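PDB 5KF4: collagen alpha-1(XX) chain from Homo sapiens, which probably belongs to the fibril-associated collagens of the extracellular matrix, where its fibronectin type III domains are likely to mediate contacts with other matrix components. Local coordinates for residues A[19-22]-A[27-30]; A[29-34]-A[39-44]; A[68-71]-A[75-78]. One frame throughout, in Å; residues are numbered along the deposited sequence.

Contact 1 (A[19-22]-A[27-30]); sequences LSQV and IRLS
Ser-20 and Arg-28 form a hydrogen-bonded antiparallel pair: Arg-28 N donates to Ser-20 O over only 2.6 Å, and Ser-20 N returns a longer bond of 3.0 Å to Arg-28 O. Arg-28 O also receives a CA-H...O contact from Leu-19 CA at 3.2 Å, so one carbonyl is held by an amide and a CA-H donor at once. Leu-19 and Leu-29 make the next pair, a non-hydrogen-bonded one, and here side chains do the work. They run alongside each other in the same direction, with Leu-19 CG 3.8 Å from Leu-29 CD1, while Leu-19 CD2 reaches the end of Ile-27. Branched aliphatic residues suit this face because it looks into the domain, where Val-78 and Val-96 of the other sheet pack against it.

The opposite face is polar. Gln-21 has a left-handed backbone conformation, which takes the chain out of the strand and turns its CB toward 27-30. Its chain, extended beyond CG (chi2 -179°), runs beside that of Arg-28 and brings the amide to the edge of the guanidinium. The two planes are almost perpendicular, 87° apart, so the groups do not pair flat. Gln-21 OE1 accepts just a weak, bent bond from Arg-28 NE, at 3.2 Å. Arg-28 CD lies against the same amide, 3.4 Å from Gln-21 OE1, so the guanidinium end and the last methylene of the arginine both border the glutamine's polar head; long, flexible side chains suit this partly exposed surface. Beyond the strand end, Val-22 CG1 meets Ile-27 CG2 at 4.1 Å and continues the apolar side. Strand 27-32 bonds to Thr-65 and Leu-67 along its other edge. Together this is the first beta hairpin of the fibronectin type III sandwich, strands A and B of its three-stranded sheet.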
# COMPACT_ATOMS: atom_id res chain seq x y z
N LEU A 19 5.14 -2.16 -8.34
CA LEU A 19 5.99 -1.16 -7.69
C LEU A 19 7.08 -0.67 -8.64
O LEU A 19 8.04 -1.39 -8.91
CB LEU A 19 6.63 -1.73 -6.41
CG LEU A 19 5.77 -2.43 -5.35
CD1 LEU A 19 5.39 -3.85 -5.76
CD2 LEU A 19 6.49 -2.46 -4.01
N SER A 20 6.92 0.54 -9.17
CA SER A 20 7.84 1.05 -10.18
C SER A 20 8.34 2.46 -9.87
O SER A 20 8.10 2.99 -8.78
CB SER A 20 7.18 1.04 -11.56
OG SER A 20 6.02 1.85 -11.59
N GLN A 21 9.01 3.08 -10.85
CA GLN A 21 9.55 4.43 -10.74
C GLN A 21 10.29 4.63 -9.42
O GLN A 21 10.06 5.60 -8.70
CB GLN A 21 8.44 5.49 -10.88
CG GLN A 21 7.64 5.37 -12.15
CD GLN A 21 6.56 6.43 -12.26
OE1 GLN A 21 6.52 7.37 -11.46
NE2 GLN A 21 5.69 6.29 -13.25
N VAL A 22 11.18 3.69 -9.12
CA VAL A 22 11.89 3.69 -7.86
C VAL A 22 13.01 4.70 -7.91
O VAL A 22 13.89 4.63 -8.77
CB VAL A 22 12.46 2.30 -7.53
CG1 VAL A 22 13.08 2.29 -6.14
CG2 VAL A 22 11.37 1.25 -7.65
N ILE A 27 8.68 5.70 -4.56
CA ILE A 27 8.30 4.57 -5.40
C ILE A 27 6.90 4.81 -5.92
O ILE A 27 6.13 5.58 -5.33
CB ILE A 27 8.31 3.22 -4.65
CG1 ILE A 27 7.15 3.14 -3.66
CG2 ILE A 27 9.68 2.95 -4.02
CD1 ILE A 27 6.74 1.72 -3.31
N ARG A 28 6.54 4.19 -7.03
CA ARG A 28 5.16 4.26 -7.45
C ARG A 28 4.48 2.94 -7.15
O ARG A 28 5.06 1.88 -7.30
CB ARG A 28 5.01 4.60 -8.94
CG ARG A 28 3.80 5.49 -9.17
CD ARG A 28 3.61 5.90 -10.62
NE ARG A 28 3.38 7.34 -10.77
CZ ARG A 28 2.39 8.03 -10.22
NH1 ARG A 28 2.30 9.33 -10.44
NH2 ARG A 28 1.48 7.43 -9.45
N LEU A 29 3.23 3.04 -6.73
CA LEU A 29 2.43 1.88 -6.40
C LEU A 29 1.31 1.77 -7.40
O LEU A 29 0.66 2.77 -7.73
CB LEU A 29 1.89 1.99 -4.98
CG LEU A 29 1.69 0.70 -4.21
CD1 LEU A 29 2.96 -0.13 -4.24
CD2 LEU A 29 1.28 1.04 -2.80
N SER A 30 1.08 0.57 -7.91
CA SER A 30 0.02 0.36 -8.88
C SER A 30 -0.67 -0.98 -8.63
O SER A 30 -0.03 -1.96 -8.28
CB SER A 30 0.58 0.42 -10.30
OG SER A 30 0.69 1.76 -10.74

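Contact 2 (A[29-34]-A[39-44]); sequences LSWTPA and LKYLIV
The hydrophobic core of the fibronectin type III sandwich is crossed here, from strand B (27-32) of the three-stranded sheet to strand C (40-47) of the four-stranded one. The axes of segments 29-32 and 40-44 come no closer than 11.0 Å and run at 140° to each other, so inward-pointing side chains bridge the gap. Trp-31 and Tyr-41 carry most of it, sliding past each other in opposite directions. Trp-31 CG lies between the backbone N and the carbonyl carbon (chi1 58°), which sends the indole across toward strand 40-47, where its pyrrole edge meets the phenol in an edge-to-face stack. The planes are inclined at 61° and the five-membered ring's centroid is 4.8 Å from that of Tyr-41. Trp-31 NE1 hangs over one face of Tyr-41, displaced toward the rim, 3.7 Å from Tyr-41 CZ.

Tyr-41 OH passes Pro-33 CB at 3.7 Å, where the chain has left the strand; Pro-14, from the segment leading into strand 15-20, also touches both aromatic rings. Deeper in, Leu-29 CD2 meets Ile-43 CG2 at 3.9 Å, the two aliphatic chains passing in opposite senses. The farther ring of the indole, at CH2, lies 4.5 Å from Ile-43 CD1. Large aromatics suit a gap this wide, since each spans much of it, and the branched aliphatics fill in beside them.

No hydrogen bond links the two segments. Cohesion therefore rests mainly on burial of apolar surface and dispersion; the indole N-H may gain a little from the phenol face, although it does not point at the ring centre.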
# COMPACT_ATOMS: atom_id res chain seq x y z
N LEU A 29 3.23 3.04 -6.73
CA LEU A 29 2.43 1.88 -6.40
C LEU A 29 1.31 1.77 -7.40
O LEU A 29 0.66 2.77 -7.73
CB LEU A 29 1.89 1.99 -4.98
CG LEU A 29 1.69 0.70 -4.21
CD1 LEU A 29 2.96 -0.13 -4.24
CD2 LEU A 29 1.28 1.04 -2.80
N SER A 30 1.08 0.57 -7.91
CA SER A 30 0.02 0.36 -8.88
C SER A 30 -0.67 -0.98 -8.63
O SER A 30 -0.03 -1.96 -8.28
CB SER A 30 0.58 0.42 -10.30
OG SER A 30 0.69 1.76 -10.74
N TRP A 31 -1.98 -1.01 -8.86
CA TRP A 31 -2.77 -2.19 -8.58
C TRP A 31 -3.97 -2.27 -9.52
O TRP A 31 -4.36 -1.27 -10.10
CB TRP A 31 -3.22 -2.18 -7.12
CG TRP A 31 -4.03 -0.96 -6.74
CD1 TRP A 31 -5.39 -0.83 -6.79
CD2 TRP A 31 -3.52 0.30 -6.28
NE1 TRP A 31 -5.76 0.43 -6.37
CE2 TRP A 31 -4.63 1.14 -6.06
CE3 TRP A 31 -2.24 0.79 -6.02
CZ2 TRP A 31 -4.49 2.45 -5.59
CZ3 TRP A 31 -2.10 2.10 -5.57
CH2 TRP A 31 -3.23 2.91 -5.36
N THR A 32 -4.53 -3.46 -9.71
CA THR A 32 -5.75 -3.58 -10.50
C THR A 32 -6.97 -3.68 -9.60
O THR A 32 -7.16 -4.69 -8.91
CB THR A 32 -5.70 -4.79 -11.46
OG1 THR A 32 -4.63 -4.61 -12.39
CG2 THR A 32 -7.01 -4.92 -12.22
N PRO A 33 -7.82 -2.64 -9.61
CA PRO A 33 -8.98 -2.54 -8.72
C PRO A 33 -10.08 -3.54 -9.07
O PRO A 33 -10.23 -3.90 -10.24
CB PRO A 33 -9.48 -1.11 -8.93
CG PRO A 33 -9.01 -0.73 -10.29
CD PRO A 33 -7.86 -1.63 -10.67
N ALA A 34 -10.82 -3.99 -8.07
CA ALA A 34 -12.00 -4.80 -8.29
C ALA A 34 -13.09 -3.94 -8.96
O ALA A 34 -13.07 -2.72 -8.82
CB ALA A 34 -12.50 -5.40 -6.99
N LEU A 39 -14.74 2.86 -1.01
CA LEU A 39 -14.84 4.25 -0.59
C LEU A 39 -13.42 4.77 -0.51
O LEU A 39 -13.14 5.89 -0.94
CB LEU A 39 -15.59 4.40 0.73
CG LEU A 39 -17.12 4.41 0.63
CD1 LEU A 39 -17.67 3.01 0.35
CD2 LEU A 39 -17.76 5.01 1.87
N LYS A 40 -12.52 3.93 0.01
CA LYS A 40 -11.13 4.31 0.23
C LYS A 40 -10.14 3.14 0.10
O LYS A 40 -10.53 1.97 0.06
CB LYS A 40 -10.96 4.95 1.62
CG LYS A 40 -11.77 6.21 1.89
CD LYS A 40 -11.25 7.38 1.06
CE LYS A 40 -12.18 8.58 1.13
NZ LYS A 40 -11.62 9.75 0.39
N TYR A 41 -8.85 3.48 0.03
CA TYR A 41 -7.75 2.51 0.15
C TYR A 41 -6.77 2.91 1.25
O TYR A 41 -6.38 4.07 1.35
CB TYR A 41 -6.96 2.38 -1.17
CG TYR A 41 -7.62 1.55 -2.25
CD1 TYR A 41 -7.64 0.16 -2.16
CD2 TYR A 41 -8.17 2.15 -3.37
CE1 TYR A 41 -8.22 -0.60 -3.15
CE2 TYR A 41 -8.75 1.39 -4.37
CZ TYR A 41 -8.78 0.01 -4.25
OH TYR A 41 -9.35 -0.76 -5.24
N LEU A 42 -6.35 1.95 2.07
CA LEU A 42 -5.28 2.20 3.05
C LEU A 42 -3.93 1.69 2.55
O LEU A 42 -3.77 0.50 2.27
CB LEU A 42 -5.60 1.55 4.40
CG LEU A 42 -4.43 1.58 5.40
CD1 LEU A 42 -4.09 3.00 5.83
CD2 LEU A 42 -4.68 0.68 6.60
N ILE A 43 -2.96 2.59 2.48
CA ILE A 43 -1.60 2.26 2.05
C ILE A 43 -0.60 2.37 3.20
O ILE A 43 -0.52 3.40 3.88
CB ILE A 43 -1.15 3.18 0.89
CG1 ILE A 43 -2.06 2.97 -0.32
CG2 ILE A 43 0.29 2.91 0.53
CD1 ILE A 43 -2.20 4.18 -1.19
N VAL A 44 0.17 1.30 3.41
CA VAL A 44 1.10 1.21 4.53
C VAL A 44 2.52 0.88 4.06
O VAL A 44 2.71 -0.08 3.32
CB VAL A 44 0.67 0.12 5.54
CG1 VAL A 44 1.59 0.11 6.75
CG2 VAL A 44 -0.78 0.32 5.95

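Contact 3 (A[68-71]-A[75-78]); sequences HNLA and EYLV
Leu-70 and Tyr-76 meet at a slant, the leucine above one face of the phenol and Ala-71 at its end. Leu-70 CD2 stands 4.0 Å from the ring centroid, 21° off the normal, in a CH-pi contact shifted toward the rim, so that Tyr-76 CZ is its nearest ring atom at 3.7 Å. Leu-70 CB approaches the hydroxyl side of the ring as well, 3.9 Å from Tyr-76 CE2.

With CG anti to its carbonyl carbon (chi1 -73°), Tyr-76 reaches from strand 75-84 across to the loop, where its hydroxyl O accepts the backbone N-H of Ala-71. That bond is 2.9 Å long and fairly straight, at 154°. In the plane of the ring, Ala-71 O lies at its edge, and this carbonyl is also bonded by Thr-98 OG1. The small methyl of Ala-71 fits beside the phenol oxygen, 3.6 Å from Tyr-76 OH. Tyrosine suits the place because one side chain supplies both an apolar face for the core and a polar end for a loop amide.

A tyrosine near the start of a strand, bonded to the backbone five residues earlier, is the tyrosine corner of Greek-key beta sandwiches, here on the crossover from strand E to strand F.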
# COMPACT_ATOMS: atom_id res chain seq x y z
N HIS A 68 6.31 9.20 -1.15
CA HIS A 68 7.42 10.15 -1.21
C HIS A 68 8.18 10.20 0.10
O HIS A 68 7.78 9.59 1.09
CB HIS A 68 6.92 11.56 -1.55
CG HIS A 68 6.38 11.71 -2.95
ND1 HIS A 68 5.04 11.62 -3.24
CD2 HIS A 68 7.01 11.97 -4.12
CE1 HIS A 68 4.87 11.80 -4.54
NE2 HIS A 68 6.05 12.02 -5.09
N ASN A 69 9.28 10.95 0.09
CA ASN A 69 10.08 11.21 1.29
C ASN A 69 10.60 9.93 1.93
O ASN A 69 10.67 9.81 3.15
CB ASN A 69 9.26 12.01 2.30
CG ASN A 69 8.79 13.34 1.74
OD1 ASN A 69 9.58 14.24 1.49
ND2 ASN A 69 7.48 13.46 1.55
N LEU A 70 10.98 8.96 1.09
CA LEU A 70 11.52 7.70 1.57
C LEU A 70 13.03 7.80 1.76
O LEU A 70 13.70 8.57 1.07
CB LEU A 70 11.20 6.57 0.59
CG LEU A 70 9.71 6.27 0.39
CD1 LEU A 70 9.51 5.26 -0.73
CD2 LEU A 70 9.07 5.80 1.69
N ALA A 71 13.57 7.05 2.71
CA ALA A 71 15.01 6.99 2.91
C ALA A 71 15.66 6.15 1.83
O ALA A 71 15.11 5.14 1.39
CB ALA A 71 15.34 6.43 4.28
N GLU A 75 14.97 -0.93 2.35
CA GLU A 75 13.94 -1.88 1.98
C GLU A 75 12.64 -1.55 2.69
O GLU A 75 12.61 -1.37 3.91
CB GLU A 75 14.36 -3.31 2.31
CG GLU A 75 13.36 -4.36 1.88
CD GLU A 75 13.90 -5.77 2.00
OE1 GLU A 75 14.61 -6.05 2.98
OE2 GLU A 75 13.59 -6.60 1.12
N TYR A 76 11.56 -1.44 1.92
CA TYR A 76 10.24 -1.17 2.48
C TYR A 76 9.24 -2.29 2.23
O TYR A 76 9.21 -2.87 1.15
CB TYR A 76 9.68 0.14 1.92
CG TYR A 76 10.35 1.38 2.46
CD1 TYR A 76 9.92 1.95 3.65
CD2 TYR A 76 11.39 1.99 1.79
CE1 TYR A 76 10.51 3.09 4.15
CE2 TYR A 76 11.99 3.13 2.28
CZ TYR A 76 11.55 3.67 3.47
OH TYR A 76 12.14 4.81 3.97
N LEU A 77 8.45 -2.60 3.25
CA LEU A 77 7.26 -3.42 3.07
C LEU A 77 6.11 -2.50 2.73
O LEU A 77 5.78 -1.61 3.51
CB LEU A 77 6.94 -4.24 4.32
CG LEU A 77 5.83 -5.28 4.13
CD1 LEU A 77 6.20 -6.29 3.04
CD2 LEU A 77 5.49 -5.98 5.43
N VAL A 78 5.48 -2.72 1.58
CA VAL A 78 4.45 -1.81 1.11
C VAL A 78 3.11 -2.53 0.98
O VAL A 78 3.03 -3.55 0.31
CB VAL A 78 4.83 -1.20 -0.24
CG1 VAL A 78 3.75 -0.26 -0.71
CG2 VAL A 78 6.15 -0.46 -0.13

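Contacts 1 and 2 share Leu-29 and Ser-30 on strand 27-32: contact 1 uses that strand within its own sheet, contact 2 sends it across the sandwich, and their centres lie about 13 Å apart. Contact 3 fixes the loop by which the chain passes from the first sheet to the second, and its centre is about 10 Å from that of contact 1. Leu-29, common to contacts 1 and 2, ties them to contact 3, its CD2 lying 3.5 Å from Val-78 CG1. Ile-27 of contact 1 adds a touch on Leu-70 of contact 3. Contacts 2 and 3, about 17 Å apart between centres, reach neighbouring strands of the four-stranded sheet.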